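Local coordinates for protein ribokinase (Cryptococcus neoformans var. grubii serotype A, PDB 6CW5) that probably phosphorylates D-ribose at O-5 with ATP and a divalent cation such as magnesium, giving D-ribose 5-phosphate and ADP, at residues S190-N195 and D235-N240; G197-L202 and L229-N234; L253-E256 and E260-Y263. All coordinates share one frame; numbering follows the deposited sequence. Where two conformers were deposited one is given.

Contact 1: S190-N195 and D235-N240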
ATOM      1  N   SER A 190     -11.619  14.697  -1.728  1.00 20.65           N
ATOM      2  CA  SER A 190     -12.686  15.669  -1.980  1.00 21.68           C
ATOM      3  C   SER A 190     -13.663  15.759  -0.817  1.00 25.71           C
ATOM      4  O   SER A 190     -14.122  16.860  -0.484  1.00 20.93           O
ATOM      5  CB  SER A 190     -13.467  15.319  -3.249  1.00 26.74           C
ATOM      6  OG  SER A 190     -12.596  15.016  -4.338  1.00 24.89           O
ATOM      7  N   TRP A 191     -14.042  14.612  -0.239  1.00 25.14           N
ATOM      8  CA  TRP A 191     -15.063  14.564   0.806  1.00 21.09           C
ATOM      9  C   TRP A 191     -14.660  13.620   1.921  1.00 21.64           C
ATOM     10  O   TRP A 191     -14.272  12.479   1.662  1.00 19.75           O
ATOM     11  CB  TRP A 191     -16.411  14.097   0.259  1.00 18.56           C
ATOM     12  CG  TRP A 191     -17.103  15.124  -0.579  1.00 20.69           C
ATOM     13  CD1 TRP A 191     -17.131  15.209  -1.939  1.00 25.49           C
ATOM     14  CD2 TRP A 191     -17.885  16.211  -0.085  1.00 22.66           C
ATOM     15  NE1 TRP A 191     -17.898  16.297  -2.325  1.00 23.74           N
ATOM     16  CE2 TRP A 191     -18.366  16.926  -1.197  1.00 24.78           C
ATOM     17  CE3 TRP A 191     -18.224  16.646   1.204  1.00 23.64           C
ATOM     18  CZ2 TRP A 191     -19.177  18.053  -1.067  1.00 29.75           C
ATOM     19  CZ3 TRP A 191     -19.037  17.762   1.336  1.00 26.07           C
ATOM     20  CH2 TRP A 191     -19.497  18.456   0.202  1.00 28.11           C
ATOM     21  N   LEU A 192     -14.788  14.086   3.159  1.00 19.60           N
ATOM     22  CA  LEU A 192     -14.659  13.235   4.337  1.00 18.20           C
ATOM     23  C   LEU A 192     -16.053  13.001   4.903  1.00 22.98           C
ATOM     24  O   LEU A 192     -16.790  13.962   5.136  1.00 22.62           O
ATOM     25  CB  LEU A 192     -13.768  13.908   5.391  1.00 17.02           C
ATOM     26  CG  LEU A 192     -13.754  13.298   6.804  1.00 20.73           C
ATOM     27  CD1 LEU A 192     -12.958  11.968   6.785  1.00 17.69           C
ATOM     28  CD2 LEU A 192     -13.124  14.278   7.801  1.00 19.53           C
ATOM     29  N   ILE A 193     -16.403  11.738   5.157  1.00 22.17           N
ATOM     30  CA  ILE A 193     -17.666  11.388   5.802  1.00 23.58           C
ATOM     31  C   ILE A 193     -17.344  10.767   7.154  1.00 21.47           C
ATOM     32  O   ILE A 193     -16.690   9.716   7.221  1.00 20.18           O
ATOM     33  CB  ILE A 193     -18.508  10.418   4.962  1.00 22.39           C
ATOM     34  CG1 ILE A 193     -18.768  10.977   3.575  1.00 27.88           C
ATOM     35  CG2 ILE A 193     -19.865  10.187   5.660  1.00 25.65           C
ATOM     36  CD1 ILE A 193     -19.718  10.072   2.761  1.00 32.40           C
ATOM     37  N   VAL A 194     -17.827  11.397   8.223  1.00 18.91           N
ATOM     38  CA  VAL A 194     -17.625  10.931   9.596  1.00 16.83           C
ATOM     39  C   VAL A 194     -18.929  11.058  10.367  1.00 19.49           C
ATOM     40  O   VAL A 194     -19.824  11.807   9.980  1.00 24.90           O
ATOM     41  CB  VAL A 194     -16.535  11.753  10.329  1.00 19.65           C
ATOM     42  CG1 VAL A 194     -15.150  11.387   9.781  1.00 21.54           C
ATOM     43  CG2 VAL A 194     -16.799  13.293  10.195  1.00 18.92           C
ATOM     44  N   ASN A 195     -19.025  10.332  11.503  1.00 17.72           N
ATOM     45  CA  ASN A 195     -20.007  10.655  12.531  1.00 21.28           C
ATOM     46  C   ASN A 195     -19.328  11.525  13.585  1.00 22.06           C
ATOM     47  O   ASN A 195     -18.132  11.801  13.499  1.00 21.23           O
ATOM     48  CB  ASN A 195     -20.623   9.373  13.128  1.00 25.21           C
ATOM     49  CG  ASN A 195     -19.577   8.446  13.759  1.00 26.78           C
ATOM     50  OD1 ASN A 195     -18.644   8.908  14.403  1.00 24.61           O
ATOM     51  ND2 ASN A 195     -19.731   7.132  13.562  1.00 24.96           N
ATOM     52  N   ASP A 235      -3.753  22.699  10.506  1.00 25.79           N
ATOM     53  CA  ASP A 235      -2.655  22.504   9.561  1.00 26.66           C
ATOM     54  C   ASP A 235      -2.385  21.045   9.239  1.00 28.19           C
ATOM     55  O   ASP A 235      -1.702  20.771   8.244  1.00 28.11           O
ATOM     56  CB  ASP A 235      -1.361  23.121  10.082  1.00 28.28           C
ATOM     57  CG  ASP A 235      -1.424  24.639  10.170  1.00 45.87           C
ATOM     58  OD1 ASP A 235      -2.164  25.251   9.376  1.00 47.25           O
ATOM     59  OD2 ASP A 235      -0.731  25.204  11.042  1.00 50.51           O
ATOM     60  N   TYR A 236      -2.866  20.099  10.058  1.00 21.35           N
ATOM     61  CA  TYR A 236      -2.705  18.689   9.704  1.00 19.94           C
ATOM     62  C   TYR A 236      -3.693  18.252   8.641  1.00 24.98           C
ATOM     63  O   TYR A 236      -3.489  17.204   8.008  1.00 24.16           O
ATOM     64  CB  TYR A 236      -2.887  17.773  10.926  1.00 20.15           C
ATOM     65  CG  TYR A 236      -1.764  17.774  11.935  1.00 24.37           C
ATOM     66  CD1 TYR A 236      -0.530  17.208  11.636  1.00 23.70           C
ATOM     67  CD2 TYR A 236      -1.948  18.308  13.212  1.00 22.97           C
ATOM     68  CE1 TYR A 236       0.506  17.204  12.571  1.00 24.67           C
ATOM     69  CE2 TYR A 236      -0.913  18.308  14.155  1.00 25.24           C
ATOM     70  CZ  TYR A 236       0.299  17.751  13.828  1.00 26.45           C
ATOM     71  OH  TYR A 236       1.320  17.744  14.745  1.00 27.65           O
ATOM     72  N   PHE A 237      -4.752  19.029   8.432  1.00 24.02           N
ATOM     73  CA  PHE A 237      -5.838  18.651   7.538  1.00 19.14           C
ATOM     74  C   PHE A 237      -5.559  19.312   6.189  1.00 22.62           C
ATOM     75  O   PHE A 237      -4.401  19.581   5.859  1.00 28.23           O
ATOM     76  CB  PHE A 237      -7.176  19.099   8.156  1.00 18.42           C
ATOM     77  CG  PHE A 237      -8.402  18.373   7.622  1.00 20.57           C
ATOM     78  CD1 PHE A 237      -8.475  16.981   7.639  1.00 19.87           C
ATOM     79  CD2 PHE A 237      -9.480  19.104   7.132  1.00 18.74           C
ATOM     80  CE1 PHE A 237      -9.612  16.324   7.182  1.00 18.86           C
ATOM     81  CE2 PHE A 237     -10.608  18.463   6.639  1.00 21.79           C
ATOM     82  CZ  PHE A 237     -10.674  17.072   6.653  1.00 19.18           C
ATOM     83  N   SER A 238      -6.591  19.569   5.396  1.00 19.72           N
ATOM     84  CA  SER A 238      -6.430  20.355   4.180  1.00 18.61           C
ATOM     85  C   SER A 238      -7.671  21.212   3.985  1.00 21.29           C
ATOM     86  O   SER A 238      -8.780  20.742   4.223  1.00 19.95           O
ATOM     87  CB  SER A 238      -6.257  19.444   2.955  1.00 20.45           C
ATOM     88  OG  SER A 238      -6.342  20.173   1.743  1.00 25.65           O
ATOM     89  N   LYS A 239      -7.484  22.444   3.499  1.00 21.59           N
ATOM     90  CA  LYS A 239      -8.633  23.328   3.272  1.00 21.21           C
ATOM     91  C   LYS A 239      -9.462  22.915   2.064  1.00 29.21           C
ATOM     92  O   LYS A 239     -10.524  23.492   1.828  1.00 30.32           O
ATOM     93  CB  LYS A 239      -8.141  24.764   3.129  1.00 25.15           C
ATOM     94  CG  LYS A 239      -7.663  25.328   4.485  1.00 24.01           C
ATOM     95  CD  LYS A 239      -7.258  26.799   4.400  1.00 32.52           C
ATOM     96  CE  LYS A 239      -6.793  27.329   5.778  1.00 32.90           C
ATOM     97  NZ  LYS A 239      -6.158  28.707   5.606  1.00 32.67           N
ATOM     98  N   ASN A 240      -9.021  21.925   1.303  1.00 23.81           N
ATOM     99  CA  ASN A 240      -9.749  21.555   0.099  1.00 26.47           C
ATOM    100  C   ASN A 240     -10.812  20.479   0.346  1.00 22.27           C
ATOM    101  O   ASN A 240     -11.559  20.166  -0.580  1.00 25.90           O
ATOM    102  CB  ASN A 240      -8.740  21.120  -0.952  1.00 37.28           C
ATOM    103  CG  ASN A 240      -7.831  22.273  -1.345  1.00 41.94           C
ATOM    104  OD1 ASN A 240      -8.295  23.403  -1.465  1.00 54.64           O
ATOM    105  ND2 ASN A 240      -6.543  22.012  -1.484  1.00 49.68           N
TER
HETATM  106  O   HOH W   1     -14.231  19.136  -1.899  1.00 44.64           O
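Leu192, on the strand 191-195, meets the ring of Phe237, which lies in the connection between the helix 220-233 and the strand 242-246. A single methyl does the touching: Leu192 CD2 stands 3.9 Å from Phe237 CZ and 4.1 Å from Phe237 CE1, so it approaches the far end of the ring at a slant. Phe237 CG is anti to the backbone N (chi1 -159°), and this carries the ring from the connection back toward the strand. The second meeting is polar and goes through solvent. Ser190 O and Asn240 O lie 4.2 Å apart, and as two acceptors they cannot bond directly; one water donates to both, at 2.7 Å from Ser190 O and 3.2 Å from Asn240 O.

A shell further out, the backbone of the connection is shaped by an ST turn. Ser238 OG accepts from Asn240 N at 3.2 Å with an almost straight N-H...O angle of 169°, a role for which a short hydroxyl side chain is well suited. The flat ring of Phe237 offers broad surface to Trp186, whose ring plane is inclined to it by about 45°, and to Leu231, Ile243 and Leu192 together. On the strand, backbone bonds from Ser190 and Leu192 to Gly242 and Ile244 join 191-195 to its parallel neighbour 242-246, and Ser190 OG is bonded to Ser168 N on the other neighbouring strand, 167-170. Buried Leu192 suits its place because its methyl needs no hydrogen-bond partner: the methyl-to-ring contact is purely apolar and depends on shape, whereas the carbonyl oxygens of Ser190 and Asn240, just ahead of the two strands, are bridged by a water that supplies both hydrogens.

Contact 2: G197-L202 and L229-N234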
ATOM      1  N   GLY A 197     -18.339  11.101  16.597  1.00 25.04           N
ATOM      2  CA  GLY A 197     -17.208  10.532  17.319  1.00 24.51           C
ATOM      3  C   GLY A 197     -15.947  10.469  16.469  1.00 20.93           C
ATOM      4  O   GLY A 197     -14.836  10.688  16.968  1.00 20.12           O
ATOM      5  N   GLU A 198     -16.101  10.176  15.174  1.00 19.97           N
ATOM      6  CA  GLU A 198     -14.944  10.164  14.277  1.00 17.81           C
ATOM      7  C   GLU A 198     -14.414  11.574  14.039  1.00 19.57           C
ATOM      8  O   GLU A 198     -13.200  11.778  13.880  1.00 19.58           O
ATOM      9  CB  GLU A 198     -15.325   9.490  12.956  1.00 20.18           C
ATOM     10  CG  GLU A 198     -15.629   7.979  13.175  1.00 19.68           C
ATOM     11  CD  GLU A 198     -16.429   7.345  12.050  1.00 26.01           C
ATOM     12  OE1 GLU A 198     -17.043   8.078  11.246  1.00 23.50           O
ATOM     13  OE2 GLU A 198     -16.466   6.089  11.984  1.00 27.19           O
ATOM     14  N   LEU A 199     -15.311  12.556  13.971  1.00 19.38           N
ATOM     15  CA  LEU A 199     -14.870  13.954  13.928  1.00 20.84           C
ATOM     16  C   LEU A 199     -13.997  14.277  15.138  1.00 19.03           C
ATOM     17  O   LEU A 199     -12.936  14.892  15.009  1.00 19.39           O
ATOM     18  CB  LEU A 199     -16.081  14.892  13.886  1.00 19.29           C
ATOM     19  CG  LEU A 199     -15.766  16.400  13.861  1.00 20.80           C
ATOM     20  CD1 LEU A 199     -14.922  16.725  12.642  1.00 25.50           C
ATOM     21  CD2 LEU A 199     -17.054  17.286  13.894  1.00 20.90           C
ATOM     22  N   GLY A 200     -14.428  13.865  16.331  1.00 20.58           N
ATOM     23  CA  GLY A 200     -13.600  14.094  17.513  1.00 21.00           C
ATOM     24  C   GLY A 200     -12.264  13.368  17.453  1.00 21.45           C
ATOM     25  O   GLY A 200     -11.243  13.880  17.928  1.00 22.37           O
ATOM     26  N   ASP A 201     -12.249  12.157  16.894  1.00 23.10           N
ATOM     27  CA  ASP A 201     -10.982  11.429  16.769  1.00 20.95           C
ATOM     28  C   ASP A 201      -9.987  12.223  15.942  1.00 21.05           C
ATOM     29  O   ASP A 201      -8.804  12.298  16.280  1.00 20.48           O
ATOM     30  CB  ASP A 201     -11.183  10.049  16.127  1.00 20.53           C
ATOM     31  CG  ASP A 201     -11.883   9.063  17.028  1.00 31.06           C
ATOM     32  OD1 ASP A 201     -11.750   9.168  18.265  1.00 30.44           O
ATOM     33  OD2 ASP A 201     -12.556   8.167  16.474  1.00 25.91           O
ATOM     34  N   LEU A 202     -10.436  12.792  14.821  1.00 19.60           N
ATOM     35  CA  LEU A 202      -9.517  13.594  14.019  1.00 19.79           C
ATOM     36  C   LEU A 202      -9.062  14.828  14.788  1.00 23.52           C
ATOM     37  O   LEU A 202      -7.868  15.161  14.817  1.00 20.47           O
ATOM     38  CB  LEU A 202     -10.175  14.019  12.708  1.00 19.28           C
ATOM     39  CG  LEU A 202      -9.882  13.088  11.521  1.00 21.72           C
ATOM     40  CD1 LEU A 202     -10.596  11.742  11.714  1.00 22.60           C
ATOM     41  CD2 LEU A 202     -10.348  13.808  10.250  1.00 24.28           C
ATOM     42  N   LEU A 229     -15.536  23.475  11.406  1.00 18.33           N
ATOM     43  CA  LEU A 229     -14.827  24.696  11.019  1.00 21.61           C
ATOM     44  C   LEU A 229     -13.396  24.689  11.549  1.00 23.80           C
ATOM     45  O   LEU A 229     -12.468  25.172  10.882  1.00 24.44           O
ATOM     46  CB  LEU A 229     -15.579  25.938  11.513  1.00 21.30           C
ATOM     47  CG  LEU A 229     -16.959  26.181  10.902  1.00 21.73           C
ATOM     48  CD1 LEU A 229     -17.685  27.309  11.583  1.00 20.87           C
ATOM     49  CD2 LEU A 229     -16.806  26.467   9.384  1.00 28.19           C
ATOM     50  N   GLU A 230     -13.200  24.150  12.751  1.00 21.62           N
ATOM     51  CA  GLU A 230     -11.864  24.029  13.322  1.00 21.61           C
ATOM     52  C   GLU A 230     -11.004  23.060  12.519  1.00 25.08           C
ATOM     53  O   GLU A 230      -9.825  23.333  12.225  1.00 24.09           O
ATOM     54  CB  GLU A 230     -11.959  23.558  14.775  1.00 24.38           C
ATOM     55  CG  GLU A 230     -10.575  23.447  15.377  1.00 28.78           C
ATOM     56  CD  GLU A 230     -10.543  23.248  16.879  1.00 31.76           C
ATOM     57  OE1 GLU A 230     -11.597  23.373  17.555  1.00 31.88           O
ATOM     58  OE2 GLU A 230      -9.422  22.973  17.376  1.00 29.38           O
ATOM     59  N   LEU A 231     -11.583  21.919  12.167  1.00 19.94           N
ATOM     60  CA  LEU A 231     -10.871  20.928  11.373  1.00 18.96           C
ATOM     61  C   LEU A 231     -10.433  21.538  10.057  1.00 19.82           C
ATOM     62  O   LEU A 231      -9.283  21.369   9.644  1.00 23.01           O
ATOM     63  CB  LEU A 231     -11.761  19.702  11.158  1.00 20.23           C
ATOM     64  CG  LEU A 231     -11.167  18.534  10.382  1.00 25.56           C
ATOM     65  CD1 LEU A 231      -9.877  18.069  11.051  1.00 24.24           C
ATOM     66  CD2 LEU A 231     -12.171  17.354  10.265  1.00 23.73           C
ATOM     67  N   HIS A 232     -11.320  22.319   9.423  1.00 18.21           N
ATOM     68  CA  HIS A 232     -10.994  22.944   8.149  1.00 23.50           C
ATOM     69  C   HIS A 232      -9.706  23.744   8.226  1.00 25.16           C
ATOM     70  O   HIS A 232      -8.902  23.717   7.292  1.00 23.96           O
ATOM     71  CB  HIS A 232     -12.147  23.862   7.708  1.00 23.95           C
ATOM     72  CG  HIS A 232     -11.829  24.703   6.510  1.00 26.00           C
ATOM     73  ND1 HIS A 232     -11.691  24.157   5.249  1.00 23.12           N
ATOM     74  CD2 HIS A 232     -11.659  26.042   6.364  1.00 25.30           C
ATOM     75  CE1 HIS A 232     -11.444  25.123   4.381  1.00 24.70           C
ATOM     76  NE2 HIS A 232     -11.397  26.274   5.034  1.00 28.86           N
ATOM     77  N   GLU A 233      -9.505  24.479   9.327  1.00 21.83           N
ATOM     78  CA  GLU A 233      -8.364  25.367   9.494  1.00 24.71           C
ATOM     79  C   GLU A 233      -7.124  24.667  10.021  1.00 25.19           C
ATOM     80  O   GLU A 233      -6.062  25.305  10.104  1.00 26.86           O
ATOM     81  CB  GLU A 233      -8.692  26.492  10.480  1.00 29.66           C
ATOM     82  CG  GLU A 233      -9.953  27.238  10.197  1.00 44.55           C
ATOM     83  CD  GLU A 233      -9.766  28.304   9.160  1.00 48.99           C
ATOM     84  OE1 GLU A 233      -8.636  28.824   9.015  1.00 50.94           O
ATOM     85  OE2 GLU A 233     -10.760  28.622   8.488  1.00 48.72           O
ATOM     86  N   ASN A 234      -7.219  23.393  10.381  1.00 23.58           N
ATOM     87  CA  ASN A 234      -6.129  22.747  11.098  1.00 24.15           C
ATOM     88  C   ASN A 234      -5.000  22.392  10.130  1.00 22.69           C
ATOM     89  O   ASN A 234      -5.250  21.836   9.062  1.00 23.53           O
ATOM     90  CB  ASN A 234      -6.651  21.488  11.814  1.00 21.05           C
ATOM     91  CG  ASN A 234      -5.609  20.893  12.718  1.00 28.27           C
ATOM     92  OD1 ASN A 234      -4.647  20.338  12.225  1.00 24.76           O
ATOM     93  ND2 ASN A 234      -5.758  21.064  14.048  1.00 23.03           N
TER
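Two helices that follow each other in the alpha/beta part of the fold, 196-205 and 220-233, pack side by side against one face of the large sheet, and between 197-202 and 229-234 their buried contact consists of three leucines. Leu231, on the second helix, points toward the first and is the common partner. Its CD2 methyl reaches Leu199 CD1 at 3.7 Å and Leu202 CD2 at 4.0 Å, so that one branch serves both neighbours; Leu203 of the first helix also touches Leu231. Leu199 and Leu202 stand three residues apart, nearly one turn, and therefore emerge on the same side of their helix.

The approaches differ. Leu199 and Leu231 run past each other in opposite directions, each with CG anti to its backbone N (chi1 179° and -178°), whereas Leu202 comes at Leu231 on a slant. Leu202 has a chi1 of -94°, well away from a staggered value, which suggests some strain. No hydrogen bond crosses between the segments; branched aliphatic side chains suit such a place because they pack closely and bring no polar group that would need a partner.

Beneath the three leucines lies the sheet: Leu199 rests on Val194 and Cys245, Leu202 on Leu192, and Leu231 on Leu192 and Ile243. Farther along, Asn234 ND2 bonds to Phe206 O, tying the end of the second helix to the chain just beyond the first. Asn195, an ADP-binding residue, caps the start of helix 196-205 through its side chain. Helices laid on parallel strands with aliphatic residues between them are typical of the alpha/beta core of PfkB-family sugar kinases.

Contact 3: L253-E256 and E260-Y263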
ATOM      1  N   LEU A 253     -24.590  17.334   9.254  1.00 25.39           N
ATOM      2  CA  LEU A 253     -23.956  18.603   8.920  1.00 24.50           C
ATOM      3  C   LEU A 253     -23.175  18.445   7.617  1.00 25.71           C
ATOM      4  O   LEU A 253     -22.546  17.414   7.373  1.00 25.74           O
ATOM      5  CB  LEU A 253     -23.020  19.033  10.053  1.00 24.38           C
ATOM      6  CG  LEU A 253     -23.680  19.341  11.395  1.00 28.41           C
ATOM      7  CD1 LEU A 253     -22.645  19.499  12.523  1.00 27.75           C
ATOM      8  CD2 LEU A 253     -24.508  20.607  11.281  1.00 30.12           C
ATOM      9  N   CYS A 254     -23.221  19.454   6.775  1.00 23.67           N
ATOM     10  CA  CYS A 254     -22.530  19.430   5.495  0.61 23.76           C
ATOM     11  C   CYS A 254     -21.716  20.710   5.371  1.00 26.44           C
ATOM     12  O   CYS A 254     -22.209  21.796   5.702  1.00 27.38           O
ATOM     13  CB  CYS A 254     -23.546  19.288   4.338  0.61 29.06           C
ATOM     14  SG  CYS A 254     -22.884  19.443   2.652  0.61 33.09           S
ATOM     15  N   TYR A 255     -20.474  20.581   4.908  1.00 22.09           N
ATOM     16  CA  TYR A 255     -19.574  21.723   4.791  1.00 20.74           C
ATOM     17  C   TYR A 255     -18.783  21.607   3.499  1.00 27.45           C
ATOM     18  O   TYR A 255     -18.065  20.622   3.299  1.00 25.26           O
ATOM     19  CB  TYR A 255     -18.611  21.805   5.989  1.00 19.66           C
ATOM     20  CG  TYR A 255     -17.503  22.814   5.799  1.00 22.31           C
ATOM     21  CD1 TYR A 255     -17.742  24.166   6.002  1.00 24.32           C
ATOM     22  CD2 TYR A 255     -16.231  22.422   5.404  1.00 26.28           C
ATOM     23  CE1 TYR A 255     -16.739  25.101   5.820  1.00 23.01           C
ATOM     24  CE2 TYR A 255     -15.221  23.348   5.224  1.00 22.14           C
ATOM     25  CZ  TYR A 255     -15.486  24.689   5.436  1.00 25.29           C
ATOM     26  OH  TYR A 255     -14.498  25.634   5.262  1.00 25.62           O
ATOM     27  N   GLU A 256     -18.899  22.614   2.638  1.00 24.06           N
ATOM     28  CA  GLU A 256     -17.953  22.790   1.538  1.00 24.97           C
ATOM     29  C   GLU A 256     -16.938  23.856   1.891  1.00 24.24           C
ATOM     30  O   GLU A 256     -17.287  24.860   2.535  1.00 25.20           O
ATOM     31  CB  GLU A 256     -18.664  23.185   0.233  1.00 25.28           C
ATOM     32  CG  GLU A 256     -19.712  22.198  -0.190  1.00 29.75           C
ATOM     33  CD  GLU A 256     -20.378  22.623  -1.474  1.00 43.62           C
ATOM     34  OE1 GLU A 256     -21.412  23.315  -1.399  1.00 37.87           O
ATOM     35  OE2 GLU A 256     -19.837  22.291  -2.547  1.00 41.22           O
ATOM     36  N   GLU A 260     -20.852  28.072   4.398  1.00 24.83           N
ATOM     37  CA  GLU A 260     -21.557  27.839   5.663  1.00 23.02           C
ATOM     38  C   GLU A 260     -21.731  26.362   5.937  1.00 27.89           C
ATOM     39  O   GLU A 260     -22.039  25.586   5.029  1.00 27.27           O
ATOM     40  CB  GLU A 260     -22.948  28.446   5.632  1.00 21.95           C
ATOM     41  CG  GLU A 260     -22.966  29.961   5.623  1.00 23.04           C
ATOM     42  CD  GLU A 260     -22.639  30.546   6.969  1.00 29.07           C
ATOM     43  OE1 GLU A 260     -22.723  29.834   8.023  1.00 23.47           O
ATOM     44  OE2 GLU A 260     -22.294  31.730   6.967  1.00 28.26           O
ATOM     45  N   VAL A 261     -21.593  25.980   7.207  1.00 23.32           N
ATOM     46  CA  VAL A 261     -21.972  24.622   7.602  1.00 25.81           C
ATOM     47  C   VAL A 261     -23.490  24.527   7.516  1.00 27.82           C
ATOM     48  O   VAL A 261     -24.205  25.308   8.147  1.00 25.45           O
ATOM     49  CB  VAL A 261     -21.493  24.296   9.023  1.00 22.51           C
ATOM     50  CG1 VAL A 261     -22.059  22.893   9.479  1.00 24.51           C
ATOM     51  CG2 VAL A 261     -19.956  24.363   9.132  1.00 23.26           C
ATOM     52  N   GLY A 262     -23.998  23.590   6.717  1.00 24.19           N
ATOM     53  CA  GLY A 262     -25.431  23.398   6.591  1.00 25.46           C
ATOM     54  C   GLY A 262     -25.911  22.270   7.482  1.00 29.65           C
ATOM     55  O   GLY A 262     -25.193  21.317   7.724  1.00 28.18           O
ATOM     56  N   TYR A 263     -27.141  22.383   7.983  1.00 31.64           N
ATOM     57  CA  TYR A 263     -27.711  21.344   8.830  1.00 26.86           C
ATOM     58  C   TYR A 263     -28.993  20.817   8.209  1.00 31.18           C
ATOM     59  O   TYR A 263     -29.855  21.604   7.808  1.00 31.96           O
ATOM     60  CB  TYR A 263     -28.012  21.862  10.242  1.00 34.44           C
ATOM     61  CG  TYR A 263     -28.790  20.876  11.064  1.00 36.11           C
ATOM     62  CD1 TYR A 263     -28.161  19.789  11.645  1.00 31.95           C
ATOM     63  CD2 TYR A 263     -30.160  21.026  11.256  1.00 42.93           C
ATOM     64  CE1 TYR A 263     -28.858  18.881  12.372  1.00 34.52           C
ATOM     65  CE2 TYR A 263     -30.871  20.116  11.995  1.00 40.39           C
ATOM     66  CZ  TYR A 263     -30.214  19.050  12.552  1.00 36.15           C
ATOM     67  OH  TYR A 263     -30.897  18.120  13.290  1.00 41.92           O
TER
HETATM   68  O   HOH W   2     -21.382  24.055   2.875  1.00 28.58           O
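Gly262 and Cys254 are joined by two backbone hydrogen bonds, making them a hydrogen-bonded antiparallel pair. Gly262 N gives its hydrogen to Cys254 O at 2.7 Å, lying in the carbonyl plane, while Cys254 N donates to Gly262 O at 2.9 Å from a position tilted 19° from that plane. Leu253 CA also approaches Gly262 O, at 3.2 Å in a CA-H...O contact.

This is a beta hairpin, strands 252-255 and 262-264, at the edge of the large mixed sheet; 262-264 is the outermost strand within the chain. Leu253 and Val261 lie against helix 220-233 (Ala224, Ser225), which suits aliphatic side chains; on the other face the small Cys254 packs on Leu297 and Leu301 of helix 297-311. Toward the turn, a water replaces direct pairing, accepting from Glu256 N at 2.9 Å and donating to Glu260 O at 2.7 Å.

The apolar contacts centre on Leu253, whose CD2 reaches Val261 CG1 and, at 3.8 Å, the edge of the Tyr263 ring at CD1. Beta-branched Val261 meets two neighbours at once: with CG1 anti to the backbone N (chi1 174°), CG2 is directed to Tyr255 CD1, 3.8 Å away, and the two side chains cross at about a right angle. Both tyrosines add polar ends to greasy rings: Tyr255 OH bonds to Gly258 N in the turn, and Tyr263 OH to Lys250 O, beside the ADP-binding Gly251.

Contact 1 opens first, at 190-195, and closes its loop only at 235-240. Contact 2 begins almost at once, at 197-202, and closes at 229-234, so its loop lies wholly inside that of contact 1; the two also touch, for example where Lys239 meets His232. Contact 3 follows in series, a short hairpin from 253-256 to 260-263 that crosses neither. Contacts 1 and 2 join the strand 191-195, the helices 196-205 and 220-233 that follow it and the connection into 242-246, while contact 3 finishes the same sheet. Trp191 packs on Tyr255 and Glu256, and Leu229 on Val261 and Tyr255, linking the hairpin to both other contacts.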